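Local coordinates for cytoplasmic protein (Cryptococcus neoformans var. grubii serotype A, PDB 7LPO) that probably hydrolyses the beta-glucosidic bond of steryl glucosides, as a sterylglucosidase of glycoside hydrolase family 5, at residues D145-F150 with S154-W159; L108-A111 with Y116-A119. All coordinates share one frame; numbering follows the deposited sequence.

Contact 1. Residues D145-F150 with S154-W159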
loop_
_atom_site.group_PDB
_atom_site.type_symbol
_atom_site.label_atom_id
_atom_site.label_comp_id
_atom_site.label_asym_id
_atom_site.label_seq_id
_atom_site.Cartn_x
_atom_site.Cartn_y
_atom_site.Cartn_z
ATOM N N ASP A 145 1.409 7.748 4.496
ATOM C CA ASP A 145 0.321 7.343 5.370
ATOM C C ASP A 145 -0.042 8.563 6.198
ATOM O O ASP A 145 0.835 9.165 6.819
ATOM C CB ASP A 145 0.716 6.175 6.280
ATOM C CG ASP A 145 1.091 4.940 5.509
ATOM O OD1 ASP A 145 0.167 4.250 5.013
ATOM O OD2 ASP A 145 2.307 4.656 5.400
ATOM N N VAL A 146 -1.321 8.931 6.182
ATOM C CA VAL A 146 -1.851 10.097 6.887
ATOM C C VAL A 146 -0.912 11.289 6.746
ATOM O O VAL A 146 -0.582 11.968 7.728
ATOM C CB VAL A 146 -2.153 9.768 8.362
ATOM C CG1 VAL A 146 -3.306 8.768 8.429
ATOM C CG2 VAL A 146 -0.960 9.200 9.078
ATOM N N TRP A 147 -0.516 11.537 5.496
ATOM C CA TRP A 147 0.261 12.675 5.008
ATOM C C TRP A 147 1.753 12.591 5.307
ATOM O O TRP A 147 2.562 12.773 4.389
ATOM C CB TRP A 147 -0.266 14.009 5.549
ATOM C CG TRP A 147 0.500 15.185 4.968
ATOM C CD1 TRP A 147 1.397 15.972 5.616
ATOM C CD2 TRP A 147 0.461 15.658 3.614
ATOM N NE1 TRP A 147 1.918 16.909 4.758
ATOM C CE2 TRP A 147 1.360 16.738 3.522
ATOM C CE3 TRP A 147 -0.239 15.265 2.469
ATOM C CZ2 TRP A 147 1.568 17.439 2.336
ATOM C CZ3 TRP A 147 -0.043 15.966 1.298
ATOM C CH2 TRP A 147 0.857 17.041 1.237
ATOM N N SER A 148 2.131 12.336 6.560
ATOM C CA SER A 148 3.543 12.384 6.933
ATOM C C SER A 148 3.759 11.747 8.296
ATOM O O SER A 148 2.816 11.556 9.062
ATOM C CB SER A 148 4.059 13.828 6.966
ATOM O OG SER A 148 3.375 14.574 7.958
ATOM N N ARG A 149 5.029 11.446 8.599
ATOM C CA ARG A 149 5.383 10.989 9.947
ATOM C C ARG A 149 4.942 11.992 11.008
ATOM O O ARG A 149 4.518 11.612 12.105
ATOM C CB ARG A 149 6.893 10.779 10.073
ATOM C CG ARG A 149 7.483 9.672 9.244
ATOM C CD ARG A 149 8.931 9.393 9.653
ATOM N NE ARG A 149 9.828 10.536 9.438
ATOM C CZ ARG A 149 10.677 11.011 10.347
ATOM N NH1 ARG A 149 10.753 10.464 11.549
ATOM N NH2 ARG A 149 11.461 12.040 10.052
ATOM N N PHE A 150 5.063 13.281 10.707
ATOM C CA PHE A 150 4.748 14.349 11.651
ATOM C C PHE A 150 3.256 14.513 11.872
ATOM O O PHE A 150 2.869 15.230 12.797
ATOM C CB PHE A 150 5.420 15.625 11.132
ATOM C CG PHE A 150 6.807 15.353 10.606
ATOM C CD1 PHE A 150 7.844 15.075 11.483
ATOM C CD2 PHE A 150 7.048 15.271 9.250
ATOM C CE1 PHE A 150 9.089 14.766 11.023
ATOM C CE2 PHE A 150 8.301 14.956 8.779
ATOM C CZ PHE A 150 9.325 14.701 9.666
ATOM N N SER A 154 3.644 8.483 7.555
ATOM C CA SER A 154 4.819 8.542 6.701
ATOM C C SER A 154 4.477 9.433 5.524
ATOM O O SER A 154 3.304 9.712 5.261
ATOM C CB SER A 154 5.243 7.153 6.213
ATOM O OG SER A 154 4.388 6.678 5.180
ATOM N N GLY A 155 5.515 9.873 4.817
ATOM C CA GLY A 155 5.294 10.569 3.567
ATOM C C GLY A 155 5.998 11.899 3.392
ATOM O O GLY A 155 7.168 11.939 3.006
ATOM N N ALA A 156 5.299 12.990 3.665
ATOM C CA ALA A 156 5.746 14.308 3.248
ATOM C C ALA A 156 6.790 14.893 4.205
ATOM O O ALA A 156 6.813 14.563 5.394
ATOM C CB ALA A 156 4.557 15.252 3.146
ATOM N N PRO A 157 7.668 15.764 3.704
ATOM C CA PRO A 157 8.657 16.392 4.588
ATOM C C PRO A 157 8.007 17.372 5.551
ATOM O O PRO A 157 6.946 17.938 5.287
ATOM C CB PRO A 157 9.617 17.099 3.622
ATOM C CG PRO A 157 8.850 17.274 2.353
ATOM C CD PRO A 157 7.875 16.116 2.287
ATOM N N LEU A 158 8.679 17.570 6.686
ATOM C CA LEU A 158 8.126 18.396 7.754
ATOM C C LEU A 158 7.775 19.802 7.280
ATOM O O LEU A 158 6.830 20.412 7.798
ATOM C CB LEU A 158 9.123 18.468 8.912
ATOM C CG LEU A 158 8.825 19.420 10.066
ATOM C CD1 LEU A 158 7.614 18.964 10.862
ATOM C CD2 LEU A 158 10.060 19.500 10.957
ATOM N N TRP A 159 8.510 20.339 6.309
ATOM C CA TRP A 159 8.235 21.714 5.932
ATOM C C TRP A 159 6.879 21.878 5.256
ATOM O O TRP A 159 6.403 23.013 5.153
ATOM C CB TRP A 159 9.353 22.267 5.041
ATOM C CG TRP A 159 9.676 21.512 3.771
ATOM C CD1 TRP A 159 10.728 20.674 3.569
ATOM C CD2 TRP A 159 8.974 21.579 2.526
ATOM N NE1 TRP A 159 10.725 20.206 2.279
ATOM C CE2 TRP A 159 9.655 20.746 1.618
ATOM C CE3 TRP A 159 7.838 22.265 2.092
ATOM C CZ2 TRP A 159 9.233 20.571 0.306
ATOM C CZ3 TRP A 159 7.419 22.091 0.788
ATOM C CH2 TRP A 159 8.114 21.249 -0.091
HETATM O O HOH W 1 7.088 12.107 6.635
#
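Asp145 meets Ser154 in an isolated antiparallel hydrogen-bonded pair, within the loop between strand 137-143 and helix 159-163: Asp145 N lies 2.8 Å from Ser154 O and Ser154 N 3.0 Å from Asp145 O. The side chains add a third link, Ser154 OG donating to Asp145 OD2 over 2.9 Å. The hydroxyl reaches that oxygen on its anti side, tilted 28° out of the carboxylate plane; His143 and Lys48 bind the same atom. Trp147 next offers its carbonyl, and Ala156 N donates to Trp147 O at 2.8 Å. Gly155 passes close to this oxygen at backbone angles (phi 129°) where a side chain would jam against it and the preceding carbonyl, so the tight passage suits a glycine. With CG anti to the backbone N (chi1 -177°), Trp147 brings one indole face against the methyl of Ala156, whose CB is 3.8 Å from the centroid of the Trp147 five-membered ring, a CH-pi contact; Trp147 NE1 bonds to Thr160. A water accepts from Arg149 N (2.9 Å) and lies 2.8 Å from Ala156 O, an acceptor for which others nearby compete. Last, Leu158 CB makes a CH-pi contact over one Phe150 face, 3.8 Å from the ring centroid. Ser154, His143 and Lys48, all on OD2, would restrict rotation of the Asp145 carboxylate beside the bound tris.

Contact 2. Residues L108-A111 with Y116-A119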
loop_
_atom_site.group_PDB
_atom_site.type_symbol
_atom_site.label_atom_id
_atom_site.label_comp_id
_atom_site.label_asym_id
_atom_site.label_seq_id
_atom_site.Cartn_x
_atom_site.Cartn_y
_atom_site.Cartn_z
ATOM N N LEU A 108 13.256 12.317 -0.267
ATOM C CA LEU A 108 13.758 13.004 -1.448
ATOM C C LEU A 108 13.921 14.508 -1.265
ATOM O O LEU A 108 14.743 15.112 -1.966
ATOM C CB LEU A 108 12.825 12.772 -2.641
ATOM C CG LEU A 108 12.662 11.358 -3.181
ATOM C CD1 LEU A 108 11.586 11.346 -4.277
ATOM C CD2 LEU A 108 13.966 10.799 -3.718
ATOM N N GLU A 109 13.162 15.141 -0.356
ATOM C CA GLU A 109 13.135 16.603 -0.293
ATOM C C GLU A 109 13.085 17.111 1.146
ATOM O O GLU A 109 12.568 18.202 1.406
ATOM C CB GLU A 109 11.945 17.157 -1.096
ATOM C CG GLU A 109 12.074 18.595 -1.581
ATOM C CD GLU A 109 10.978 18.989 -2.583
ATOM O OE1 GLU A 109 9.999 18.241 -2.753
ATOM O OE2 GLU A 109 11.089 20.055 -3.210
ATOM N N HIS A 110 13.649 16.352 2.083
ATOM C CA HIS A 110 13.627 16.759 3.484
ATOM C C HIS A 110 14.396 18.048 3.723
ATOM O O HIS A 110 14.083 18.790 4.663
ATOM C CB HIS A 110 14.220 15.662 4.356
ATOM C CG HIS A 110 15.539 15.157 3.867
ATOM N ND1 HIS A 110 16.732 15.788 4.149
ATOM C CD2 HIS A 110 15.850 14.084 3.104
ATOM C CE1 HIS A 110 17.724 15.126 3.577
ATOM N NE2 HIS A 110 17.216 14.088 2.937
ATOM N N ALA A 111 15.420 18.319 2.914
ATOM C CA ALA A 111 16.264 19.488 3.153
ATOM C C ALA A 111 15.529 20.807 2.950
ATOM O O ALA A 111 15.940 21.817 3.517
ATOM C CB ALA A 111 17.493 19.448 2.238
ATOM N N TYR A 116 16.860 18.600 -3.298
ATOM C CA TYR A 116 16.646 17.174 -3.466
ATOM C C TYR A 116 17.850 16.379 -2.972
ATOM O O TYR A 116 19.002 16.730 -3.249
ATOM C CB TYR A 116 16.358 16.851 -4.937
ATOM C CG TYR A 116 15.154 17.581 -5.494
ATOM C CD1 TYR A 116 13.874 17.304 -5.032
ATOM C CD2 TYR A 116 15.300 18.549 -6.480
ATOM C CE1 TYR A 116 12.770 17.972 -5.535
ATOM C CE2 TYR A 116 14.210 19.225 -6.985
ATOM C CZ TYR A 116 12.945 18.927 -6.511
ATOM O OH TYR A 116 11.864 19.602 -7.014
ATOM N N ASP A 117 17.570 15.290 -2.249
ATOM C CA ASP A 117 18.607 14.396 -1.727
ATOM C C ASP A 117 19.057 13.485 -2.865
ATOM O O ASP A 117 18.571 12.362 -3.040
ATOM C CB ASP A 117 18.087 13.597 -0.536
ATOM C CG ASP A 117 19.208 12.922 0.248
ATOM O OD1 ASP A 117 20.271 12.646 -0.344
ATOM O OD2 ASP A 117 19.023 12.645 1.449
ATOM N N TYR A 118 20.004 13.992 -3.660
ATOM C CA TYR A 118 20.504 13.227 -4.795
ATOM C C TYR A 118 21.241 11.976 -4.350
ATOM O O TYR A 118 21.249 10.977 -5.074
ATOM C CB TYR A 118 21.402 14.117 -5.649
ATOM C CG TYR A 118 20.600 15.151 -6.386
ATOM C CD1 TYR A 118 19.772 14.780 -7.424
ATOM C CD2 TYR A 118 20.646 16.493 -6.029
ATOM C CE1 TYR A 118 19.017 15.710 -8.109
ATOM C CE2 TYR A 118 19.880 17.437 -6.711
ATOM C CZ TYR A 118 19.074 17.027 -7.751
ATOM O OH TYR A 118 18.309 17.921 -8.448
ATOM N N ALA A 119 21.825 11.994 -3.154
ATOM C CA ALA A 119 22.514 10.809 -2.667
ATOM C C ALA A 119 21.533 9.681 -2.392
ATOM O O ALA A 119 21.818 8.518 -2.698
ATOM C CB ALA A 119 23.313 11.148 -1.411
HETATM O O HOH W 2 10.030 19.784 -5.369
#
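His110 and Asp117 form a histidine-carboxylate hydrogen bond in which the aspartate plays three parts at once: it accepts from the imidazole, occupies the N-cap position of helix 118-133, and is the centre of an inverse gamma turn. His110 NE2 donates to Asp117 OD2 over 2.7 Å, with an N-H...O angle of 162°. The oxygen lies at the edge of the imidazole, close to its plane, whereas the donor meets the carboxylate on its anti side; ring and carboxylate planes are turned 75° apart. The Asp117 side chain leaves on the side away from its own N (chi1 -166°), and its oxygens are divided: OD2 to His110, OD1 to Tyr120 N in the first turn of the helix. His110 ND1 is bonded to Gly68 O, so both ring nitrogens face acceptors, which would favour a doubly protonated, positively charged imidazole beside the carboxylate.

A backbone bond accompanies this pair: Asp117 N donates to Leu108 O at 2.8 Å. The same carbonyl oxygen receives a CA-H...O contact from Tyr116 CA, 3.2 Å away, so two neighbouring residues converge on it. Alongside, Glu109 and Tyr116 run side by side and point the same way, Glu109 OE2 standing 3.5 Å from Tyr116 CE1. The carboxylate is held elsewhere, OE2 by Lys114 N and OE1 by Trp105 NE1.

In the fold, the contact ties helix 105-109 and the residues after it to the start of helix 118-133. Strand 98-104, just before them, pairs in parallel with strand 137-143, just after, consistent with the TIM barrel of family 5; helix 232-254 packs against Glu109 (His239, Ala243) and Tyr116 (Asp242).

How the contacts relate
Contact 2 precedes contact 1 along the chain, and their centres are 15 Å apart on the same side of the molecule's centre. They meet where 154-159 passes 108-111: Trp159 NE1 is 2.9 Å from Glu109 O, a probable hydrogen bond, and Pro157 CB packs 4.0 Å from His110 CA. Helix 105-109 supplies further ties through Glu106, which forms a salt bridge with Arg149 and a backbone hydrogen bond with Gly155. Contact 1 lies at the bound tris, which may mark a pocket, the Asp145 side chain being about 4 Å from it, while contact 2 joins two helices farther from the chain's centre, its own centre at about 23 Å against 15 Å.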